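Protein (hdlp (histone deacetylase-like protein)) (Aquifex aeolicus, PDB 1C3P) probably acts as a zinc-dependent deacetylase of the histone deacetylase family, with a link to acetoin breakdown. Local coordinates at residues L163-D168 with F186-H191. Numbering follows the deposited sequence.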
loop_
_atom_site.group_PDB
_atom_site.type_symbol
_atom_site.label_atom_id
_atom_site.label_comp_id
_atom_site.label_asym_id
_atom_site.label_seq_id
_atom_site.Cartn_x
_atom_site.Cartn_y
_atom_site.Cartn_z
ATOM N N LEU A 163 8.677 -12.725 2.806
ATOM C CA LEU A 163 7.949 -12.029 3.851
ATOM C C LEU A 163 7.265 -10.829 3.240
ATOM O O LEU A 163 7.856 -10.133 2.430
ATOM C CB LEU A 163 8.922 -11.561 4.945
ATOM C CG LEU A 163 8.436 -10.554 5.995
ATOM C CD1 LEU A 163 7.353 -11.204 6.856
ATOM C CD2 LEU A 163 9.600 -10.085 6.848
ATOM N N TYR A 164 6.011 -10.609 3.611
ATOM C CA TYR A 164 5.269 -9.442 3.143
ATOM C C TYR A 164 4.854 -8.661 4.389
ATOM O O TYR A 164 4.283 -9.225 5.326
ATOM C CB TYR A 164 4.029 -9.873 2.370
ATOM C CG TYR A 164 3.165 -8.711 1.943
ATOM C CD1 TYR A 164 3.534 -7.858 0.897
ATOM C CD2 TYR A 164 1.972 -8.465 2.603
ATOM C CE1 TYR A 164 2.695 -6.781 0.531
ATOM C CE2 TYR A 164 1.155 -7.425 2.257
ATOM C CZ TYR A 164 1.504 -6.591 1.231
ATOM O OH TYR A 164 0.605 -5.589 0.925
ATOM N N ILE A 165 5.155 -7.365 4.417
ATOM C CA ILE A 165 4.810 -6.527 5.561
ATOM C C ILE A 165 3.889 -5.425 5.037
ATOM O O ILE A 165 4.226 -4.727 4.081
ATOM C CB ILE A 165 6.058 -5.890 6.186
ATOM C CG1 ILE A 165 7.031 -6.986 6.637
ATOM C CG2 ILE A 165 5.652 -4.981 7.336
ATOM C CD1 ILE A 165 8.437 -6.464 6.974
ATOM N N ASP A 166 2.738 -5.276 5.676
ATOM C CA ASP A 166 1.728 -4.322 5.236
ATOM C C ASP A 166 1.467 -3.237 6.284
ATOM O O ASP A 166 0.828 -3.472 7.316
ATOM C CB ASP A 166 0.444 -5.117 4.897
ATOM C CG ASP A 166 -0.609 -4.278 4.189
ATOM O OD1 ASP A 166 -1.112 -3.323 4.812
ATOM O OD2 ASP A 166 -0.928 -4.584 3.008
ATOM N N LEU A 167 1.952 -2.028 6.021
ATOM C CA LEU A 167 1.773 -0.938 6.976
ATOM C C LEU A 167 0.567 -0.042 6.727
ATOM O O LEU A 167 0.364 0.949 7.435
ATOM C CB LEU A 167 3.051 -0.088 7.043
ATOM C CG LEU A 167 4.269 -0.908 7.498
ATOM C CD1 LEU A 167 5.454 0.025 7.690
ATOM C CD2 LEU A 167 3.969 -1.641 8.815
ATOM N N ASP A 168 -0.216 -0.393 5.714
ATOM C CA ASP A 168 -1.440 0.338 5.379
ATOM C C ASP A 168 -2.354 0.229 6.605
ATOM O O ASP A 168 -2.322 -0.781 7.296
ATOM C CB ASP A 168 -2.124 -0.342 4.193
ATOM C CG ASP A 168 -3.257 0.472 3.623
ATOM O OD1 ASP A 168 -2.972 1.500 2.980
ATOM O OD2 ASP A 168 -4.432 0.095 3.823
ATOM N N PHE A 186 5.141 -15.462 4.590
ATOM C CA PHE A 186 4.745 -15.007 5.913
ATOM C C PHE A 186 4.193 -13.612 5.696
ATOM O O PHE A 186 4.841 -12.788 5.068
ATOM C CB PHE A 186 5.954 -14.940 6.869
ATOM C CG PHE A 186 5.567 -14.656 8.292
ATOM C CD1 PHE A 186 5.725 -15.625 9.275
ATOM C CD2 PHE A 186 4.984 -13.440 8.644
ATOM C CE1 PHE A 186 5.308 -15.389 10.584
ATOM C CE2 PHE A 186 4.567 -13.197 9.946
ATOM C CZ PHE A 186 4.731 -14.183 10.921
ATOM N N VAL A 187 2.987 -13.358 6.195
ATOM C CA VAL A 187 2.369 -12.054 6.031
ATOM C C VAL A 187 2.183 -11.396 7.382
ATOM O O VAL A 187 1.650 -12.003 8.302
ATOM C CB VAL A 187 0.962 -12.168 5.340
ATOM C CG1 VAL A 187 0.283 -10.794 5.265
ATOM C CG2 VAL A 187 1.107 -12.765 3.950
ATOM N N LEU A 188 2.655 -10.162 7.497
ATOM C CA LEU A 188 2.495 -9.374 8.710
ATOM C C LEU A 188 1.735 -8.120 8.351
ATOM O O LEU A 188 2.112 -7.391 7.429
ATOM C CB LEU A 188 3.844 -8.954 9.300
ATOM C CG LEU A 188 3.832 -7.808 10.337
ATOM C CD1 LEU A 188 3.047 -8.189 11.590
ATOM C CD2 LEU A 188 5.264 -7.457 10.711
ATOM N N SER A 189 0.652 -7.858 9.056
ATOM C CA SER A 189 -0.074 -6.628 8.783
ATOM C C SER A 189 -0.423 -5.886 10.045
ATOM O O SER A 189 -0.909 -6.483 10.987
ATOM C CB SER A 189 -1.382 -6.900 8.032
ATOM O OG SER A 189 -2.027 -5.657 7.816
ATOM N N LEU A 190 -0.159 -4.584 10.080
ATOM C CA LEU A 190 -0.597 -3.786 11.216
ATOM C C LEU A 190 -1.763 -3.033 10.569
ATOM O O LEU A 190 -1.670 -2.633 9.415
ATOM C CB LEU A 190 0.434 -2.753 11.694
ATOM C CG LEU A 190 1.913 -3.018 11.965
ATOM C CD1 LEU A 190 2.352 -2.059 13.062
ATOM C CD2 LEU A 190 2.173 -4.426 12.364
ATOM N N HIS A 191 -2.851 -2.823 11.295
ATOM C CA HIS A 191 -3.997 -2.148 10.704
ATOM C C HIS A 191 -5.053 -1.807 11.746
ATOM O O HIS A 191 -4.970 -2.261 12.889
ATOM C CB HIS A 191 -4.581 -3.055 9.616
ATOM C CG HIS A 191 -4.729 -4.484 10.056
ATOM N ND1 HIS A 191 -5.741 -4.920 10.888
ATOM C CD2 HIS A 191 -3.946 -5.563 9.824
ATOM C CE1 HIS A 191 -5.576 -6.207 11.146
ATOM N NE2 HIS A 191 -4.494 -6.621 10.510
#
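CG of Tyr164 and CG1 of Val187 are both anti to their own backbone N (chi1 176° in each); as the two residues are paired in parallel register on one face of the sheet, their side chains run alongside one another. Val187 CG1 meets the tyrosine ring at its edge, in the ring plane, 3.9 Å from Tyr164 CD2. On the other face of the sheet Leu163 and Phe186 also lie side by side, and Leu163 CD1 approaches Phe186 CD2 obliquely at 3.7 Å. Ile165 and Leu188 continue this apolar row more loosely, and Leu167 CD2 extends it to Leu190 CG at 4.0 Å, past the end of the first strand.

The backbones are nearly parallel, their axes 7° apart. Four hydrogen bonds alternate between them, from Tyr164 N to Phe186 O (2.9 Å), Leu188 N to Tyr164 O, Asp166 N to Leu188 O (2.8 Å) and Leu190 N to Asp166 O (3.1 Å). Beyond them the chains diverge, CA of Asp168 lying 6.4 Å from CA of His191. There Asp168, which binds zinc with His170 and Asp258 in the metal-bound protein but has no metal in this model, accepts a hydrogen bond at OD2 from His170 N. The strands are neighbours in a parallel beta-alpha-beta unit joined through helix 173-179, and the first delivers Asp168 just past its C-terminal end, as in the arginase-like alpha/beta fold of histone deacetylases.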